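Arylsulfatase (Pseudoalteromonas sp. MB47, PDB 7AJ0) probably removes sulfate groups from fucoidan, a sulfated marine polysaccharide, as an exo-acting, calcium-binding sulfatase that assembles into a hexamer. Local coordinates at residues G49-V54 / S146-K151; Q254-D257 / P261-L264; G119-I124 / S425-T430. All blocks are in the same frame, centred on the assembly; numbering follows the deposited sequence.

Contact 1 (G49-V54 / S146-K151); sequences GRKPNV and SKVGYK
Y150 meets K51 and P52 through the far end of its ring. This is the tight part of the contact. The phenol OH donates a hydrogen bond of 2.8 Å to P52 O. The donor lies in the carbonyl plane, with a C=O...O angle of 149°. P52 O sits at the ring edge, near its plane, and CE2 of Y150 comes within 3.2 Å of it. The K51 and Y150 side chains cross at about a right angle. CB of K51 lies 3.2 Å from Y150 OH, and its CD comes obliquely to the ring, 3.8 Å from Y150 CE1.

The other side is looser and partly open to solvent. The K51 chain runs on extended beyond CG (chi2 171°, chi3 -179°), which carries the amine past the ring to V148. There NZ lies 3.6 Å from V148 CG2, an apolar neighbour. V148 also packs on V390. G149, with positive phi, is the C-prime residue of a Schellman motif ending helix 141-146, and the chain then turns into strand 151-155.

The contact thus joins the entries of strands 53-59 and 151-155, which flank strand 262-267 in the main sheet of the sulfatase fold. It pairs one phenol with one backbone carbonyl where the two strands begin. K51 NZ bonds instead to G388 O, whose dipole would probably ease the lysine charge.

Contact 2 (Q254-D257 / P261-L264); sequences QAVD and PFYL
A255 and F262 make the closest apolar contact between these two segments. CB of A255 lies 3.7 Å from CB of F262, and both bonds from the backbone point toward the other segment. The CA atoms of the pair are 6.1 Å apart. V256 adds a looser touch: its CG2 is 4.5 Å from F262 CD2 and approaches the ring obliquely. CG of F262 stands between its backbone N and carbonyl carbon (chi1 73°). With the ring so turned, L264 N lies at its edge, in plane. F251, earlier on helix 240-258, also packs on F262.

The polar bonds of the strand go to other partners. F262 N donates to N53 OD1. Backbone bonds tie F262 and L264 to V54 on one neighbouring strand, and Y263 to K151 and A153 on the other. Y263 OH bonds to Q141 and S384.

The short turn after helix 240-258 leads straight into strand 262-267, so the helix end packs on the strand that follows it, a helix-to-strand step of the alpha/beta sulfatase core. The chemistry is divided by direction. The strand's backbone bonds run within the sheet, while between these two segments helix and strand meet through apolar carbons, a contact with little directional demand.

Contact 3 (G119-I124 / S425-T430); sequences GLVRPI and SREDFT
The R426 chain bends at chi2 (-149°), and that bend swings its guanidinium toward V121 and R122. The R122 chain is instead extended from CG to NE and crosses it at about a right angle, with the two end groups lying flat on each other. Their centres are 3.8 Å apart and their planes at 7°. R122 CZ lies over one face of the R426 group. The NH2 atoms of R122 and R426 are 3.7 Å apart, so two positive charges are close. R122 is exposed, and solvent would probably screen part of this charge.

The hydrogen bond is made at the edge of the R426 group. NE of R426 donates to V121 O at 3.0 Å, with an N-H...O angle of 157°. The donor stands above the carbonyl plane, not on a lone pair. NH2 of R426 also makes a weak hydrogen bond to T463 O of a second subunit.

V121 supplies the apolar part. Its CB lies 4.0 Å from R426 CD, and its CG1 is 3.8 Å from R426 CA. E427 adds only a loose touch, its OE2 4.0 Å from V121 CG2. With an alanine here in place of R426 the NE donor is gone, and V121 O is likely to be left without this mate and the R122 guanidinium free to turn.

R426 and E427 are the two corner residues of a type II' turn. S425 and D428 close it with a backbone bond each way, S425 N to D428 O at 2.7 Å and D428 N to S425 O at 2.8 Å. The arrangement is a two-residue beta hairpin between strands 420-425 and 428-434 of the four-stranded antiparallel sheet, its turn packed on the 119-124 loop after helix 115-118. Sulfatases are known to carry such a C-terminal sheet.

How the contacts relate
Contacts 1 and 2 are neighbours, with centres about 8 Å apart. K151 N lies 2.9 Å from P261 O, and K151 O 3.0 Å from Y263 N, both probable hydrogen bonds. The two contacts thus share the start of strand 262-267. Contact 2 is buried, contact 1 partly buried. Contact 3 lies far off, on the opposite side of the chain's centre from contact 2. Its nearest atoms are about 18 Å from those of contact 1 and about 15 Å from those of contact 2. Its R426 side chain is about 11 Å from the calcium ion bound by D60, D61, C102, D325 and N326, and is not a ligand.

Contact 1 (G49-V54 / S146-K151)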
loop_
_atom_site.group_PDB
_atom_site.type_symbol
_atom_site.label_atom_id
_atom_site.label_comp_id
_atom_site.label_asym_id
_atom_site.label_seq_id
_atom_site.Cartn_x
_atom_site.Cartn_y
_atom_site.Cartn_z
ATOM N N GLY A 49 2.251 -10.378 -62.261
ATOM C CA GLY A 49 3.501 -10.470 -62.980
ATOM C C GLY A 49 4.754 -10.295 -62.156
ATOM O O GLY A 49 5.846 -10.256 -62.732
ATOM N N ARG A 50 4.641 -10.183 -60.836
ATOM C CA ARG A 50 5.819 -10.075 -59.984
ATOM C C ARG A 50 5.404 -10.281 -58.534
ATOM O O ARG A 50 4.215 -10.304 -58.203
ATOM C CB ARG A 50 6.528 -8.727 -60.167
ATOM C CG ARG A 50 5.709 -7.497 -59.785
ATOM C CD ARG A 50 6.569 -6.244 -59.909
ATOM N NE ARG A 50 5.904 -5.031 -59.444
ATOM C CZ ARG A 50 5.325 -4.133 -60.240
ATOM N NH1 ARG A 50 5.310 -4.301 -61.557
ATOM N NH2 ARG A 50 4.757 -3.060 -59.709
ATOM N N LYS A 51 6.410 -10.435 -57.671
ATOM C CA LYS A 51 6.164 -10.693 -56.262
ATOM C C LYS A 51 5.438 -9.512 -55.620
ATOM O O LYS A 51 5.503 -8.384 -56.116
ATOM C CB LYS A 51 7.480 -10.958 -55.536
ATOM C CG LYS A 51 8.144 -12.272 -55.914
ATOM C CD LYS A 51 9.547 -12.363 -55.333
ATOM C CE LYS A 51 10.238 -13.658 -55.730
ATOM N NZ LYS A 51 11.686 -13.642 -55.374
ATOM N N PRO A 52 4.740 -9.751 -54.513
ATOM C CA PRO A 52 3.956 -8.680 -53.892
ATOM C C PRO A 52 4.809 -7.683 -53.128
ATOM O O PRO A 52 5.908 -7.987 -52.660
ATOM C CB PRO A 52 3.020 -9.437 -52.938
ATOM C CG PRO A 52 3.774 -10.677 -52.593
ATOM C CD PRO A 52 4.546 -11.049 -53.835
ATOM N N ASN A 53 4.277 -6.467 -53.020
ATOM C CA ASN A 53 4.858 -5.451 -52.162
ATOM C C ASN A 53 4.403 -5.672 -50.722
ATOM O O ASN A 53 3.359 -6.276 -50.459
ATOM C CB ASN A 53 4.444 -4.047 -52.602
ATOM C CG ASN A 53 4.497 -3.860 -54.102
ATOM O OD1 ASN A 53 5.528 -4.084 -54.736
ATOM N ND2 ASN A 53 3.377 -3.441 -54.681
ATOM N N VAL A 54 5.198 -5.168 -49.786
ATOM C CA VAL A 54 4.829 -5.148 -48.378
ATOM C C VAL A 54 5.006 -3.725 -47.870
ATOM O O VAL A 54 6.042 -3.099 -48.116
ATOM C CB VAL A 54 5.668 -6.128 -47.537
ATOM C CG1 VAL A 54 5.254 -6.044 -46.073
ATOM C CG2 VAL A 54 5.515 -7.548 -48.058
ATOM N N SER A 146 16.281 -7.360 -51.101
ATOM C CA SER A 146 17.028 -6.649 -52.132
ATOM C C SER A 146 17.749 -7.615 -53.061
ATOM O O SER A 146 17.933 -7.322 -54.248
ATOM C CB SER A 146 18.039 -5.695 -51.493
ATOM O OG SER A 146 17.416 -4.491 -51.085
ATOM N N LYS A 147 18.165 -8.771 -52.541
ATOM C CA LYS A 147 18.905 -9.739 -53.340
ATOM C C LYS A 147 18.034 -10.403 -54.397
ATOM O O LYS A 147 18.576 -10.928 -55.376
ATOM C CB LYS A 147 19.520 -10.796 -52.419
ATOM C CG LYS A 147 20.540 -11.708 -53.081
ATOM C CD LYS A 147 21.747 -10.927 -53.577
ATOM C CE LYS A 147 22.792 -11.849 -54.179
ATOM N NZ LYS A 147 23.889 -11.080 -54.828
ATOM N N VAL A 148 16.709 -10.383 -54.238
ATOM C CA VAL A 148 15.820 -11.033 -55.194
ATOM C C VAL A 148 14.944 -10.006 -55.902
ATOM O O VAL A 148 13.832 -10.322 -56.343
ATOM C CB VAL A 148 14.947 -12.106 -54.510
ATOM C CG1 VAL A 148 15.821 -13.128 -53.803
ATOM C CG2 VAL A 148 13.966 -11.463 -53.539
ATOM N N GLY A 149 15.431 -8.774 -56.012
ATOM C CA GLY A 149 14.813 -7.787 -56.871
ATOM C C GLY A 149 13.924 -6.767 -56.197
ATOM O O GLY A 149 13.358 -5.915 -56.894
ATOM N N TYR A 150 13.773 -6.821 -54.879
ATOM C CA TYR A 150 13.002 -5.810 -54.173
ATOM C C TYR A 150 13.808 -4.523 -54.035
ATOM O O TYR A 150 15.029 -4.551 -53.861
ATOM C CB TYR A 150 12.605 -6.302 -52.778
ATOM C CG TYR A 150 11.400 -7.212 -52.740
ATOM C CD1 TYR A 150 11.502 -8.548 -53.097
ATOM C CD2 TYR A 150 10.162 -6.737 -52.331
ATOM C CE1 TYR A 150 10.403 -9.383 -53.060
ATOM C CE2 TYR A 150 9.059 -7.564 -52.288
ATOM C CZ TYR A 150 9.185 -8.886 -52.653
ATOM O OH TYR A 150 8.086 -9.711 -52.612
ATOM N N LYS A 151 13.117 -3.390 -54.121
ATOM C CA LYS A 151 13.649 -2.117 -53.644
ATOM C C LYS A 151 13.193 -1.955 -52.195
ATOM O O LYS A 151 11.988 -1.909 -51.920
ATOM C CB LYS A 151 13.174 -0.952 -54.506
ATOM C CG LYS A 151 13.729 -0.963 -55.930
ATOM C CD LYS A 151 15.242 -0.725 -55.975
ATOM C CE LYS A 151 15.608 0.726 -55.672
ATOM N NZ LYS A 151 17.087 0.942 -55.666
#

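Contact 2 (Q254-D257 / P261-L264)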
loop_
_atom_site.group_PDB
_atom_site.type_symbol
_atom_site.label_atom_id
_atom_site.label_comp_id
_atom_site.label_asym_id
_atom_site.label_seq_id
_atom_site.Cartn_x
_atom_site.Cartn_y
_atom_site.Cartn_z
ATOM N N GLN A 254 8.638 5.691 -57.184
ATOM C CA GLN A 254 9.831 5.318 -57.936
ATOM C C GLN A 254 9.905 3.812 -58.152
ATOM O O GLN A 254 10.318 3.355 -59.224
ATOM C CB GLN A 254 11.075 5.824 -57.208
ATOM C CG GLN A 254 12.374 5.589 -57.949
ATOM C CD GLN A 254 13.561 6.229 -57.252
ATOM O OE1 GLN A 254 13.411 6.878 -56.217
ATOM N NE2 GLN A 254 14.748 6.049 -57.819
ATOM N N ALA A 255 9.503 3.022 -57.153
ATOM C CA ALA A 255 9.556 1.571 -57.300
ATOM C C ALA A 255 8.472 1.069 -58.247
ATOM O O ALA A 255 8.712 0.156 -59.047
ATOM C CB ALA A 255 9.423 0.899 -55.934
ATOM N N VAL A 256 7.274 1.645 -58.173
ATOM C CA VAL A 256 6.192 1.198 -59.043
ATOM C C VAL A 256 6.474 1.593 -60.488
ATOM O O VAL A 256 6.141 0.860 -61.425
ATOM C CB VAL A 256 4.842 1.752 -58.557
ATOM C CG1 VAL A 256 3.739 1.396 -59.544
ATOM C CG2 VAL A 256 4.519 1.220 -57.165
ATOM N N ASP A 257 7.092 2.762 -60.692
ATOM C CA ASP A 257 7.408 3.201 -62.049
ATOM C C ASP A 257 8.524 2.367 -62.666
ATOM O O ASP A 257 8.583 2.221 -63.892
ATOM C CB ASP A 257 7.788 4.684 -62.049
ATOM C CG ASP A 257 6.606 5.592 -61.753
ATOM O OD1 ASP A 257 5.463 5.089 -61.695
ATOM O OD2 ASP A 257 6.818 6.812 -61.577
ATOM N N PRO A 261 9.138 -4.854 -57.203
ATOM C CA PRO A 261 8.456 -4.936 -55.907
ATOM C C PRO A 261 9.175 -4.081 -54.876
ATOM O O PRO A 261 10.405 -3.985 -54.870
ATOM C CB PRO A 261 8.525 -6.426 -55.549
ATOM C CG PRO A 261 8.938 -7.130 -56.811
ATOM C CD PRO A 261 9.746 -6.140 -57.590
ATOM N N PHE A 262 8.398 -3.451 -54.002
ATOM C CA PHE A 262 8.958 -2.632 -52.941
ATOM C C PHE A 262 8.650 -3.255 -51.586
ATOM O O PHE A 262 7.605 -3.880 -51.388
ATOM C CB PHE A 262 8.430 -1.186 -53.001
ATOM C CG PHE A 262 6.994 -1.026 -52.573
ATOM C CD1 PHE A 262 6.652 -0.983 -51.228
ATOM C CD2 PHE A 262 5.991 -0.884 -53.516
ATOM C CE1 PHE A 262 5.339 -0.832 -50.835
ATOM C CE2 PHE A 262 4.673 -0.726 -53.128
ATOM C CZ PHE A 262 4.347 -0.699 -51.785
ATOM N N TYR A 263 9.593 -3.100 -50.662
ATOM C CA TYR A 263 9.400 -3.436 -49.258
ATOM C C TYR A 263 9.712 -2.175 -48.462
ATOM O O TYR A 263 10.872 -1.753 -48.394
ATOM C CB TYR A 263 10.287 -4.596 -48.821
ATOM C CG TYR A 263 9.991 -5.056 -47.411
ATOM C CD1 TYR A 263 10.478 -4.357 -46.317
ATOM C CD2 TYR A 263 9.212 -6.180 -47.175
ATOM C CE1 TYR A 263 10.204 -4.764 -45.028
ATOM C CE2 TYR A 263 8.933 -6.599 -45.888
ATOM C CZ TYR A 263 9.432 -5.885 -44.819
ATOM O OH TYR A 263 9.162 -6.291 -43.532
ATOM N N LEU A 264 8.684 -1.576 -47.869
ATOM C CA LEU A 264 8.812 -0.305 -47.169
ATOM C C LEU A 264 8.348 -0.467 -45.732
ATOM O O LEU A 264 7.220 -0.907 -45.486
ATOM C CB LEU A 264 7.999 0.790 -47.866
ATOM C CG LEU A 264 7.892 2.106 -47.095
ATOM C CD1 LEU A 264 9.270 2.692 -46.839
ATOM C CD2 LEU A 264 7.020 3.103 -47.840
#

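Contact 3 (G119-I124 / S425-T430)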
loop_
_atom_site.group_PDB
_atom_site.type_symbol
_atom_site.label_atom_id
_atom_site.label_comp_id
_atom_site.label_asym_id
_atom_site.label_seq_id
_atom_site.Cartn_x
_atom_site.Cartn_y
_atom_site.Cartn_z
ATOM N N GLY A 119 21.925 -9.002 -29.198
ATOM C CA GLY A 119 22.565 -7.943 -28.453
ATOM C C GLY A 119 21.929 -6.586 -28.632
ATOM O O GLY A 119 22.391 -5.614 -28.019
ATOM N N LEU A 120 20.881 -6.490 -29.442
ATOM C CA LEU A 120 20.217 -5.222 -29.737
ATOM C C LEU A 120 19.123 -4.919 -28.717
ATOM O O LEU A 120 17.964 -4.683 -29.060
ATOM C CB LEU A 120 19.657 -5.258 -31.154
ATOM C CG LEU A 120 20.689 -5.526 -32.252
ATOM C CD1 LEU A 120 20.020 -5.781 -33.594
ATOM C CD2 LEU A 120 21.667 -4.362 -32.353
ATOM N N VAL A 121 19.498 -4.936 -27.434
ATOM C CA VAL A 121 18.575 -4.555 -26.372
ATOM C C VAL A 121 18.664 -3.073 -26.037
ATOM O O VAL A 121 17.770 -2.545 -25.358
ATOM C CB VAL A 121 18.824 -5.377 -25.089
ATOM C CG1 VAL A 121 18.614 -6.862 -25.362
ATOM C CG2 VAL A 121 20.228 -5.123 -24.536
ATOM N N ARG A 122 19.710 -2.387 -26.488
ATOM C CA ARG A 122 19.899 -0.961 -26.277
ATOM C C ARG A 122 20.457 -0.347 -27.549
ATOM O O ARG A 122 21.185 -1.014 -28.296
ATOM C CB ARG A 122 20.862 -0.677 -25.114
ATOM C CG ARG A 122 20.314 -1.037 -23.746
ATOM C CD ARG A 122 21.386 -0.922 -22.673
ATOM N NE ARG A 122 20.851 -1.212 -21.346
ATOM C CZ ARG A 122 20.109 -0.364 -20.639
ATOM N NH1 ARG A 122 19.808 0.829 -21.133
ATOM N NH2 ARG A 122 19.663 -0.712 -19.439
ATOM N N PRO A 123 20.142 0.920 -27.825
ATOM C CA PRO A 123 20.735 1.582 -29.002
ATOM C C PRO A 123 22.209 1.866 -28.763
ATOM O O PRO A 123 22.579 2.506 -27.775
ATOM C CB PRO A 123 19.915 2.871 -29.138
ATOM C CG PRO A 123 19.429 3.155 -27.756
ATOM C CD PRO A 123 19.215 1.809 -27.096
ATOM N N ILE A 124 23.052 1.381 -29.668
ATOM C CA ILE A 124 24.489 1.614 -29.582
ATOM C C ILE A 124 24.789 2.974 -30.200
ATOM O O ILE A 124 24.565 3.188 -31.397
ATOM C CB ILE A 124 25.278 0.501 -30.285
ATOM C CG1 ILE A 124 24.739 -0.873 -29.882
ATOM C CG2 ILE A 124 26.759 0.617 -29.936
ATOM C CD1 ILE A 124 25.436 -2.036 -30.568
ATOM N N SER A 425 12.714 -8.885 -20.843
ATOM C CA SER A 425 13.117 -7.525 -20.489
ATOM C C SER A 425 14.634 -7.486 -20.686
ATOM O O SER A 425 15.401 -7.838 -19.787
ATOM C CB SER A 425 12.714 -7.166 -19.069
ATOM O OG SER A 425 13.133 -5.851 -18.745
ATOM N N ARG A 426 15.060 -7.077 -21.881
ATOM C CA ARG A 426 16.471 -7.118 -22.257
ATOM C C ARG A 426 17.022 -8.523 -22.044
ATOM O O ARG A 426 16.619 -9.455 -22.747
ATOM C CB ARG A 426 17.253 -6.060 -21.481
ATOM C CG ARG A 426 16.746 -4.651 -21.766
ATOM C CD ARG A 426 17.833 -3.596 -21.677
ATOM N NE ARG A 426 17.434 -2.379 -22.383
ATOM C CZ ARG A 426 16.676 -1.417 -21.861
ATOM N NH1 ARG A 426 16.366 -0.349 -22.586
ATOM N NH2 ARG A 426 16.233 -1.520 -20.615
ATOM N N GLU A 427 17.929 -8.697 -21.088
ATOM C CA GLU A 427 18.531 -10.000 -20.831
ATOM C C GLU A 427 17.776 -10.817 -19.786
ATOM O O GLU A 427 18.278 -11.862 -19.358
ATOM C CB GLU A 427 19.990 -9.831 -20.392
ATOM C CG GLU A 427 20.949 -9.492 -21.526
ATOM C CD GLU A 427 21.447 -8.056 -21.483
ATOM O OE1 GLU A 427 21.000 -7.282 -20.609
ATOM O OE2 GLU A 427 22.296 -7.704 -22.328
ATOM N N ASP A 428 16.588 -10.378 -19.376
ATOM C CA ASP A 428 15.789 -11.077 -18.376
ATOM C C ASP A 428 14.581 -11.717 -19.047
ATOM O O ASP A 428 13.786 -11.026 -19.693
ATOM C CB ASP A 428 15.333 -10.120 -17.272
ATOM C CG ASP A 428 16.471 -9.667 -16.384
ATOM O OD1 ASP A 428 17.183 -10.533 -15.832
ATOM O OD2 ASP A 428 16.655 -8.440 -16.240
ATOM N N PHE A 429 14.449 -13.033 -18.892
ATOM C CA PHE A 429 13.248 -13.741 -19.321
ATOM C C PHE A 429 12.202 -13.640 -18.217
ATOM O O PHE A 429 12.431 -14.105 -17.096
ATOM C CB PHE A 429 13.566 -15.200 -19.630
ATOM C CG PHE A 429 12.358 -16.020 -19.978
ATOM C CD1 PHE A 429 11.805 -15.956 -21.245
ATOM C CD2 PHE A 429 11.776 -16.854 -19.042
ATOM C CE1 PHE A 429 10.695 -16.707 -21.570
ATOM C CE2 PHE A 429 10.666 -17.609 -19.361
ATOM C CZ PHE A 429 10.126 -17.536 -20.627
ATOM N N THR A 430 11.054 -13.040 -18.531
ATOM C CA THR A 430 10.065 -12.719 -17.513
ATOM C C THR A 430 8.757 -13.477 -17.654
ATOM O O THR A 430 8.145 -13.810 -16.637
ATOM C CB THR A 430 9.759 -11.213 -17.528
ATOM O OG1 THR A 430 9.206 -10.843 -18.798
ATOM C CG2 THR A 430 11.026 -10.404 -17.280
#